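Long-range contacts in glyceraldehyde-3-phosphate dehydrogenase (Sulfolobus solfataricus, PDB 1B7G), which oxidises and phosphorylates D-glyceraldehyde 3-phosphate in glycolysis, using NADP in preference to NAD, as a homotetramer: residues A143-I148 against K195-V200; D116-A121 against Y133-S138. The protein carries 1 engineered substitution. One frame throughout, in Å; residues are numbered along the deposited sequence.

Contact 1: residues A143-I148 against K195-V200; sequences ALLRTI and KDVNSV. With SO4 (sulfate ion), chain H.
Val197 turns CG1 opposite its own backbone N (chi1 164°), which spreads both methyls toward helix 139-152, while Leu145, whose CG lies beside its own N and anti to the carbonyl carbon (chi1 -70°), reaches back with both CD1 and CD2. Each Val197 branch finds its own partners. CG2 meets Leu144 CD1 at 3.9 Å, the two side chains crossing at about a right angle. CG1 touches Leu145 CD2, also at 3.9 Å, as the side chains slide past each other in opposite directions, and meets Ile148 CD1 tip to tip at 4.0 Å. One turn on, Val200 and Leu145 reach toward each other tip to tip, and the packing is tight: Leu145 CD1 lies 3.4 Å from Val200 CG2 and 3.5 Å from Val200 CG1.

The contact is wholly apolar; nearby hydrogen bonds are made within each helix or away from the interface. Thr147 OG1 bonds back to Ala143 O (2.9 Å), from the opposite face of that carbonyl to Thr147 N, and Lys195 NZ, at the end of an extended chain, donates to O4 of a sulfate (chain H) at 2.7 Å, an ion probably from the crystallisation liquor. Cys123, whose disulfide to Cys149 ties helix 121-128 to helix 139-152, packs against both Leu145 and Val200. On the side of the phosphate site, the Leu144 side chain comes close to His193, and Asp196 OD2 is hydrogen-bonded to the neighbouring His192. This is helix-helix packing beside the active site of the GAPDH fold: helix 139-152 begins with Cys139, probably the catalytic nucleophile, and helix 193-198 begins with His193.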
ATOM      1  N   ALA A 143       4.317   9.444 -19.088  1.00 21.83           N
ATOM      2  CA  ALA A 143       4.713   8.087 -19.425  1.00 26.37           C
ATOM      3  C   ALA A 143       4.896   7.959 -20.948  1.00 18.54           C
ATOM      4  O   ALA A 143       5.846   7.329 -21.373  1.00 21.24           O
ATOM      5  CB  ALA A 143       3.661   7.094 -18.906  1.00 22.26           C
ATOM      6  N   LEU A 144       4.059   8.647 -21.709  1.00 18.71           N
ATOM      7  CA  LEU A 144       4.211   8.601 -23.187  1.00 27.22           C
ATOM      8  C   LEU A 144       5.531   9.284 -23.620  1.00 26.63           C
ATOM      9  O   LEU A 144       6.253   8.770 -24.456  1.00 20.11           O
ATOM     10  CB  LEU A 144       3.020   9.299 -23.807  1.00 26.19           C
ATOM     11  CG  LEU A 144       1.674   8.561 -23.976  1.00 22.71           C
ATOM     12  CD1 LEU A 144       0.575   9.595 -24.126  1.00 25.09           C
ATOM     13  CD2 LEU A 144       1.713   7.648 -25.200  1.00 24.03           C
ATOM     14  N   LEU A 145       5.865  10.444 -23.042  1.00 23.37           N
ATOM     15  CA  LEU A 145       7.102  11.141 -23.358  1.00 28.50           C
ATOM     16  C   LEU A 145       8.355  10.373 -22.986  1.00 27.83           C
ATOM     17  O   LEU A 145       9.265  10.290 -23.825  1.00 23.41           O
ATOM     18  CB  LEU A 145       7.140  12.537 -22.703  1.00 17.79           C
ATOM     19  CG  LEU A 145       6.133  13.495 -23.372  1.00 28.52           C
ATOM     20  CD1 LEU A 145       5.940  14.742 -22.530  1.00 27.13           C
ATOM     21  CD2 LEU A 145       6.615  13.770 -24.797  1.00 21.49           C
ATOM     22  N   ARG A 146       8.404   9.735 -21.818  1.00 27.89           N
ATOM     23  CA  ARG A 146       9.578   8.962 -21.459  1.00 25.08           C
ATOM     24  C   ARG A 146       9.777   7.825 -22.477  1.00 30.01           C
ATOM     25  O   ARG A 146      10.903   7.496 -22.780  1.00 25.41           O
ATOM     26  CB  ARG A 146       9.542   8.343 -20.074  1.00 21.39           C
ATOM     27  CG  ARG A 146       9.393   9.406 -18.947  1.00 20.00           C
ATOM     28  CD  ARG A 146       9.621   8.590 -17.639  1.00 17.79           C
ATOM     29  NE  ARG A 146       9.485   9.492 -16.488  1.00 21.84           N
ATOM     30  CZ  ARG A 146       9.061   9.071 -15.290  1.00 19.80           C
ATOM     31  NH1 ARG A 146       8.815   7.775 -15.078  1.00 20.43           N
ATOM     32  NH2 ARG A 146       8.950   9.971 -14.329  1.00 17.91           N
ATOM     33  N   THR A 147       8.664   7.164 -22.834  1.00 20.21           N
ATOM     34  CA  THR A 147       8.780   6.045 -23.779  1.00 21.64           C
ATOM     35  C   THR A 147       9.191   6.561 -25.161  1.00 20.89           C
ATOM     36  O   THR A 147      10.136   6.002 -25.698  1.00 25.50           O
ATOM     37  CB  THR A 147       7.422   5.292 -23.862  1.00 25.34           C
ATOM     38  OG1 THR A 147       7.039   4.936 -22.519  1.00 22.84           O
ATOM     39  CG2 THR A 147       7.521   4.100 -24.767  1.00 21.69           C
ATOM     40  N   ILE A 148       8.595   7.608 -25.667  1.00 25.47           N
ATOM     41  CA  ILE A 148       8.915   8.166 -26.989  1.00 26.99           C
ATOM     42  C   ILE A 148      10.329   8.759 -27.056  1.00 30.76           C
ATOM     43  O   ILE A 148      11.107   8.447 -27.975  1.00 28.77           O
ATOM     44  CB  ILE A 148       7.909   9.255 -27.392  1.00 26.82           C
ATOM     45  CG1 ILE A 148       6.456   8.796 -27.518  1.00 23.09           C
ATOM     46  CG2 ILE A 148       8.364   9.875 -28.725  1.00 32.79           C
ATOM     47  CD1 ILE A 148       5.470   9.957 -27.570  1.00 21.77           C
ATOM     48  N   LYS A 195      -2.129  16.445 -27.661  1.00 22.88           N
ATOM     49  CA  LYS A 195      -1.766  17.837 -27.555  1.00 27.56           C
ATOM     50  C   LYS A 195      -0.705  18.026 -26.458  1.00 31.74           C
ATOM     51  O   LYS A 195       0.289  18.690 -26.705  1.00 26.47           O
ATOM     52  CB  LYS A 195      -2.990  18.671 -27.230  1.00 24.20           C
ATOM     53  CG  LYS A 195      -2.769  20.158 -27.346  1.00 40.80           C
ATOM     54  CD  LYS A 195      -3.951  20.997 -26.851  1.00 41.67           C
ATOM     55  CE  LYS A 195      -3.772  22.406 -27.441  1.00 53.19           C
ATOM     56  NZ  LYS A 195      -4.632  23.434 -26.816  1.00 54.78           N
ATOM     57  N   ASP A 196      -0.897  17.392 -25.302  1.00 31.18           N
ATOM     58  CA  ASP A 196       0.088  17.534 -24.223  1.00 28.39           C
ATOM     59  C   ASP A 196       1.433  16.981 -24.624  1.00 23.76           C
ATOM     60  O   ASP A 196       2.418  17.686 -24.351  1.00 23.19           O
ATOM     61  CB  ASP A 196      -0.427  17.011 -22.895  1.00 25.15           C
ATOM     62  CG  ASP A 196      -1.629  17.815 -22.407  1.00 24.27           C
ATOM     63  OD1 ASP A 196      -1.897  18.853 -23.053  1.00 32.31           O
ATOM     64  OD2 ASP A 196      -2.362  17.411 -21.500  1.00 29.98           O
ATOM     65  N   VAL A 197       1.515  15.862 -25.323  1.00 25.44           N
ATOM     66  CA  VAL A 197       2.801  15.354 -25.813  1.00 26.55           C
ATOM     67  C   VAL A 197       3.449  16.380 -26.764  1.00 33.35           C
ATOM     68  O   VAL A 197       4.685  16.642 -26.765  1.00 23.37           O
ATOM     69  CB  VAL A 197       2.602  14.011 -26.490  1.00 23.76           C
ATOM     70  CG1 VAL A 197       3.764  13.536 -27.374  1.00 20.50           C
ATOM     71  CG2 VAL A 197       2.322  12.850 -25.520  1.00 25.19           C
ATOM     72  N   ASN A 198       2.618  16.949 -27.642  1.00 28.47           N
ATOM     73  CA  ASN A 198       3.043  17.942 -28.612  1.00 34.50           C
ATOM     74  C   ASN A 198       3.475  19.267 -27.983  1.00 31.89           C
ATOM     75  O   ASN A 198       4.175  20.068 -28.614  1.00 26.41           O
ATOM     76  CB  ASN A 198       1.881  18.236 -29.580  1.00 34.72           C
ATOM     77  CG  ASN A 198       1.805  17.250 -30.737  1.00 28.83           C
ATOM     78  OD1 ASN A 198       0.702  17.026 -31.244  1.00 33.21           O
ATOM     79  ND2 ASN A 198       2.921  16.734 -31.173  1.00 28.48           N
ATOM     80  N   SER A 199       3.120  19.542 -26.732  1.00 28.55           N
ATOM     81  CA  SER A 199       3.597  20.730 -26.034  1.00 30.56           C
ATOM     82  C   SER A 199       5.079  20.545 -25.658  1.00 34.52           C
ATOM     83  O   SER A 199       5.758  21.482 -25.265  1.00 38.88           O
ATOM     84  CB  SER A 199       2.814  20.897 -24.722  1.00 28.55           C
ATOM     85  OG  SER A 199       3.267  19.956 -23.737  1.00 29.06           O
ATOM     86  N   VAL A 200       5.561  19.335 -25.791  1.00 28.68           N
ATOM     87  CA  VAL A 200       6.885  18.858 -25.456  1.00 32.91           C
ATOM     88  C   VAL A 200       7.660  18.456 -26.698  1.00 38.98           C
ATOM     89  O   VAL A 200       8.749  18.960 -26.967  1.00 35.38           O
ATOM     90  CB  VAL A 200       6.750  17.650 -24.506  1.00 44.75           C
ATOM     91  CG1 VAL A 200       8.060  16.939 -24.213  1.00 38.68           C
ATOM     92  CG2 VAL A 200       6.107  18.101 -23.190  1.00 41.90           C
TER
HETATM   93  S   SO4 H 611      -4.253  23.659 -23.399  1.00 61.16           S
HETATM   94  O1  SO4 H 611      -4.072  24.879 -24.289  1.00 60.54           O
HETATM   95  O2  SO4 H 611      -5.341  23.956 -22.413  1.00 66.61           O
HETATM   96  O3  SO4 H 611      -2.984  23.312 -22.714  1.00 53.61           O
HETATM   97  O4  SO4 H 611      -4.688  22.532 -24.301  1.00 65.17           O

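Contact 2: residues D116-A121 against Y133-S138; sequences DISFSA and YIRVVS. With SO4 (sulfate ion), chain C.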
ATOM      1  N   ASP A 116       5.527  28.944 -18.975  1.00 32.61           N
ATOM      2  CA  ASP A 116       6.334  29.390 -20.085  1.00 36.17           C
ATOM      3  C   ASP A 116       6.786  28.166 -20.897  1.00 31.95           C
ATOM      4  O   ASP A 116       7.307  28.354 -21.963  1.00 30.12           O
ATOM      5  CB  ASP A 116       7.583  30.174 -19.696  1.00 32.28           C
ATOM      6  CG  ASP A 116       7.315  31.272 -18.694  1.00 35.22           C
ATOM      7  OD1 ASP A 116       6.337  32.014 -18.883  1.00 37.55           O
ATOM      8  OD2 ASP A 116       8.043  31.327 -17.674  1.00 39.99           O
ATOM      9  N   ILE A 117       6.608  26.970 -20.341  1.00 29.22           N
ATOM     10  CA  ILE A 117       6.967  25.785 -21.112  1.00 31.28           C
ATOM     11  C   ILE A 117       6.383  24.544 -20.421  1.00 28.96           C
ATOM     12  O   ILE A 117       6.098  24.628 -19.231  1.00 32.40           O
ATOM     13  CB  ILE A 117       8.486  25.685 -21.225  1.00 23.87           C
ATOM     14  CG1 ILE A 117       8.907  24.735 -22.339  1.00 23.70           C
ATOM     15  CG2 ILE A 117       9.088  25.282 -19.863  1.00 29.12           C
ATOM     16  CD1 ILE A 117      10.397  24.613 -22.582  1.00 25.69           C
ATOM     17  N   SER A 118       6.182  23.471 -21.165  1.00 28.03           N
ATOM     18  CA  SER A 118       5.773  22.203 -20.497  1.00 26.97           C
ATOM     19  C   SER A 118       7.045  21.373 -20.464  1.00 27.30           C
ATOM     20  O   SER A 118       7.944  21.615 -21.279  1.00 29.33           O
ATOM     21  CB  SER A 118       4.648  21.469 -21.259  1.00 17.91           C
ATOM     22  OG  SER A 118       3.485  22.252 -21.145  1.00 26.79           O
ATOM     23  N   PHE A 119       7.101  20.373 -19.592  1.00 29.77           N
ATOM     24  CA  PHE A 119       8.337  19.669 -19.317  1.00 28.18           C
ATOM     25  C   PHE A 119       8.195  18.190 -19.055  1.00 26.22           C
ATOM     26  O   PHE A 119       7.289  17.719 -18.388  1.00 24.77           O
ATOM     27  CB  PHE A 119       8.839  20.304 -17.956  1.00 26.95           C
ATOM     28  CG  PHE A 119      10.038  19.707 -17.296  1.00 30.94           C
ATOM     29  CD1 PHE A 119       9.980  18.625 -16.457  1.00 24.24           C
ATOM     30  CD2 PHE A 119      11.279  20.339 -17.432  1.00 29.32           C
ATOM     31  CE1 PHE A 119      11.084  18.114 -15.820  1.00 25.84           C
ATOM     32  CE2 PHE A 119      12.422  19.826 -16.820  1.00 32.33           C
ATOM     33  CZ  PHE A 119      12.334  18.719 -15.990  1.00 27.24           C
ATOM     34  N   SER A 120       9.211  17.445 -19.385  1.00 22.03           N
ATOM     35  CA  SER A 120       9.475  16.098 -19.001  1.00 26.39           C
ATOM     36  C   SER A 120      10.996  15.937 -19.021  1.00 25.25           C
ATOM     37  O   SER A 120      11.523  16.139 -20.113  1.00 24.99           O
ATOM     38  CB  SER A 120       8.796  15.053 -19.903  1.00 23.06           C
ATOM     39  OG  SER A 120       8.689  13.815 -19.174  1.00 31.79           O
ATOM     40  N   ALA A 121      11.639  15.552 -17.936  1.00 26.10           N
ATOM     41  CA  ALA A 121      13.085  15.556 -17.821  1.00 31.09           C
ATOM     42  C   ALA A 121      13.833  14.725 -18.825  1.00 27.19           C
ATOM     43  O   ALA A 121      14.907  15.118 -19.275  1.00 26.09           O
ATOM     44  CB  ALA A 121      13.577  15.184 -16.407  1.00 22.81           C
ATOM     45  N   TYR A 133       8.276  29.677 -15.043  1.00 31.45           N
ATOM     46  CA  TYR A 133       7.014  28.945 -14.891  1.00 29.93           C
ATOM     47  C   TYR A 133       7.027  27.740 -15.811  1.00 27.42           C
ATOM     48  O   TYR A 133       7.322  27.903 -17.009  1.00 29.19           O
ATOM     49  CB  TYR A 133       5.790  29.840 -15.119  1.00 26.29           C
ATOM     50  CG  TYR A 133       5.797  30.969 -14.092  1.00 35.62           C
ATOM     51  CD1 TYR A 133       5.545  30.717 -12.749  1.00 35.74           C
ATOM     52  CD2 TYR A 133       6.154  32.256 -14.487  1.00 38.55           C
ATOM     53  CE1 TYR A 133       5.569  31.747 -11.808  1.00 33.56           C
ATOM     54  CE2 TYR A 133       6.214  33.275 -13.547  1.00 36.53           C
ATOM     55  CZ  TYR A 133       5.942  33.014 -12.229  1.00 36.76           C
ATOM     56  OH  TYR A 133       6.012  34.049 -11.307  1.00 35.18           O
ATOM     57  N   ILE A 134       6.998  26.550 -15.247  1.00 28.29           N
ATOM     58  CA  ILE A 134       7.159  25.290 -15.996  1.00 25.93           C
ATOM     59  C   ILE A 134       5.943  24.404 -15.730  1.00 31.44           C
ATOM     60  O   ILE A 134       5.516  24.290 -14.582  1.00 24.49           O
ATOM     61  CB  ILE A 134       8.440  24.567 -15.542  1.00 28.51           C
ATOM     62  CG1 ILE A 134       9.702  25.341 -15.980  1.00 27.84           C
ATOM     63  CG2 ILE A 134       8.512  23.135 -16.067  1.00 25.27           C
ATOM     64  CD1 ILE A 134      11.009  24.619 -15.671  1.00 23.35           C
ATOM     65  N   ARG A 135       5.357  23.811 -16.786  1.00 28.58           N
ATOM     66  CA  ARG A 135       4.214  22.921 -16.532  1.00 25.96           C
ATOM     67  C   ARG A 135       4.694  21.487 -16.665  1.00 24.15           C
ATOM     68  O   ARG A 135       5.199  21.120 -17.725  1.00 25.49           O
ATOM     69  CB  ARG A 135       3.043  23.129 -17.512  1.00 26.33           C
ATOM     70  CG  ARG A 135       1.857  22.205 -17.116  1.00 24.60           C
ATOM     71  CD  ARG A 135       0.746  22.334 -18.190  1.00 25.48           C
ATOM     72  NE  ARG A 135       1.244  21.836 -19.471  1.00 26.26           N
ATOM     73  CZ  ARG A 135       0.466  21.414 -20.463  1.00 33.42           C
ATOM     74  NH1 ARG A 135      -0.849  21.376 -20.297  1.00 27.88           N
ATOM     75  NH2 ARG A 135       1.014  20.953 -21.573  1.00 25.59           N
ATOM     76  N   VAL A 136       4.752  20.745 -15.566  1.00 24.71           N
ATOM     77  CA  VAL A 136       5.112  19.332 -15.683  1.00 22.95           C
ATOM     78  C   VAL A 136       3.867  18.641 -16.291  1.00 25.76           C
ATOM     79  O   VAL A 136       2.799  18.749 -15.715  1.00 24.36           O
ATOM     80  CB  VAL A 136       5.450  18.694 -14.338  1.00 31.05           C
ATOM     81  CG1 VAL A 136       5.513  17.165 -14.470  1.00 22.39           C
ATOM     82  CG2 VAL A 136       6.800  19.221 -13.766  1.00 23.00           C
ATOM     83  N   VAL A 137       4.004  17.929 -17.397  1.00 25.80           N
ATOM     84  CA  VAL A 137       2.844  17.305 -18.045  1.00 28.56           C
ATOM     85  C   VAL A 137       2.166  16.285 -17.119  1.00 25.27           C
ATOM     86  O   VAL A 137       2.708  15.884 -16.087  1.00 27.61           O
ATOM     87  CB  VAL A 137       3.196  16.608 -19.360  1.00 23.76           C
ATOM     88  CG1 VAL A 137       3.144  17.617 -20.521  1.00 33.57           C
ATOM     89  CG2 VAL A 137       4.555  15.940 -19.309  1.00 24.43           C
ATOM     90  N   SER A 138       0.952  15.861 -17.511  1.00 24.23           N
ATOM     91  CA  SER A 138       0.184  14.942 -16.664  1.00 18.83           C
ATOM     92  C   SER A 138       0.881  13.622 -16.511  1.00 20.34           C
ATOM     93  O   SER A 138       1.826  13.259 -17.231  1.00 24.99           O
ATOM     94  CB  SER A 138      -1.232  14.728 -17.295  1.00 21.65           C
ATOM     95  OG  SER A 138      -1.043  13.833 -18.426  1.00 19.84           O
TER
HETATM   96  S   SO4 C 601      -3.959  12.002 -17.345  1.00 25.27           S
HETATM   97  O1  SO4 C 601      -4.908  12.466 -16.341  1.00 34.33           O
HETATM   98  O2  SO4 C 601      -4.592  10.795 -18.114  1.00 29.64           O
HETATM   99  O3  SO4 C 601      -2.666  11.509 -16.879  1.00 30.69           O
HETATM  100  O4  SO4 C 601      -3.778  13.134 -18.272  1.00 30.27           O
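Ser118 and Arg135 pair in the parallel ladder that closes a beta-alpha-beta unit, strand 118-119, helix 121-128 and strand 133-136, at one edge of the Rossmann-type sheet. Arg135 N gives a nearly straight bond to Ile117 O (2.7 Å, 166°), and Arg135 O takes a weak one from Phe119 N, so the backbone of Arg135 straddles Ser118 as parallel strands require. Just ahead of the ladder, Asp116 and Tyr133 hold each other reciprocally: Asp116 N bonds to Tyr133 O at 2.9 Å, and Tyr133 N meets Asp116 OD2 at 3.1 Å from above the carboxylate plane.

On the Ser118 face, the Arg135 chain leaves extended and bends at chi3 (64°), which turns its guanidinium side-on to the serine. NE and NH2 each lie 2.8 Å from Ser118 OG, which is tilted 19° from the guanidinium plane. NH1 goes to Glu110 O. A leucine here would probably leave Ser118 OG and Glu110 O without these donors and set the serine side chain free to turn. On the Phe119 face, Phe119 CD1 packs on Val136 CG2 at 4.2 Å. Ile134 CG2 presses on Phe119 CB at 3.4 Å, and Ile134 CG1 runs beside Ile117 CG2 at 3.9 Å.

Beyond the strand, Ser138 is the N-cap of helix 139-152, and its OG donates to O4 of the sulfate (chain C) in the inorganic phosphate site at 2.8 Å. His193 NE2, Asn140 N and Arg166 NE bind the same ion, so cationic or polar side chains and a helix N-terminus together are likely to stabilise a bound phosphate.

How the contacts relate
Both contacts are buried and share one run of chain: strand 133-136 of contact 2 passes through Ser138 into helix 139-152 of contact 1. Their chemistry differs with their place. Contact 2 is sheet edge, built from backbone bonds and an arginine-serine grip, with its exposed Asp116 at one end; contact 1 is aliphatic side chains packed between two helices. They meet directly where Leu145 CD1 packs on Val137 CG2 at 3.7 Å, and on the polar side where Arg135 NH2 makes a weak hydrogen bond to Ser199 OG. Thus the edge of the nucleotide-binding sheet lies against the helices of the catalytic part.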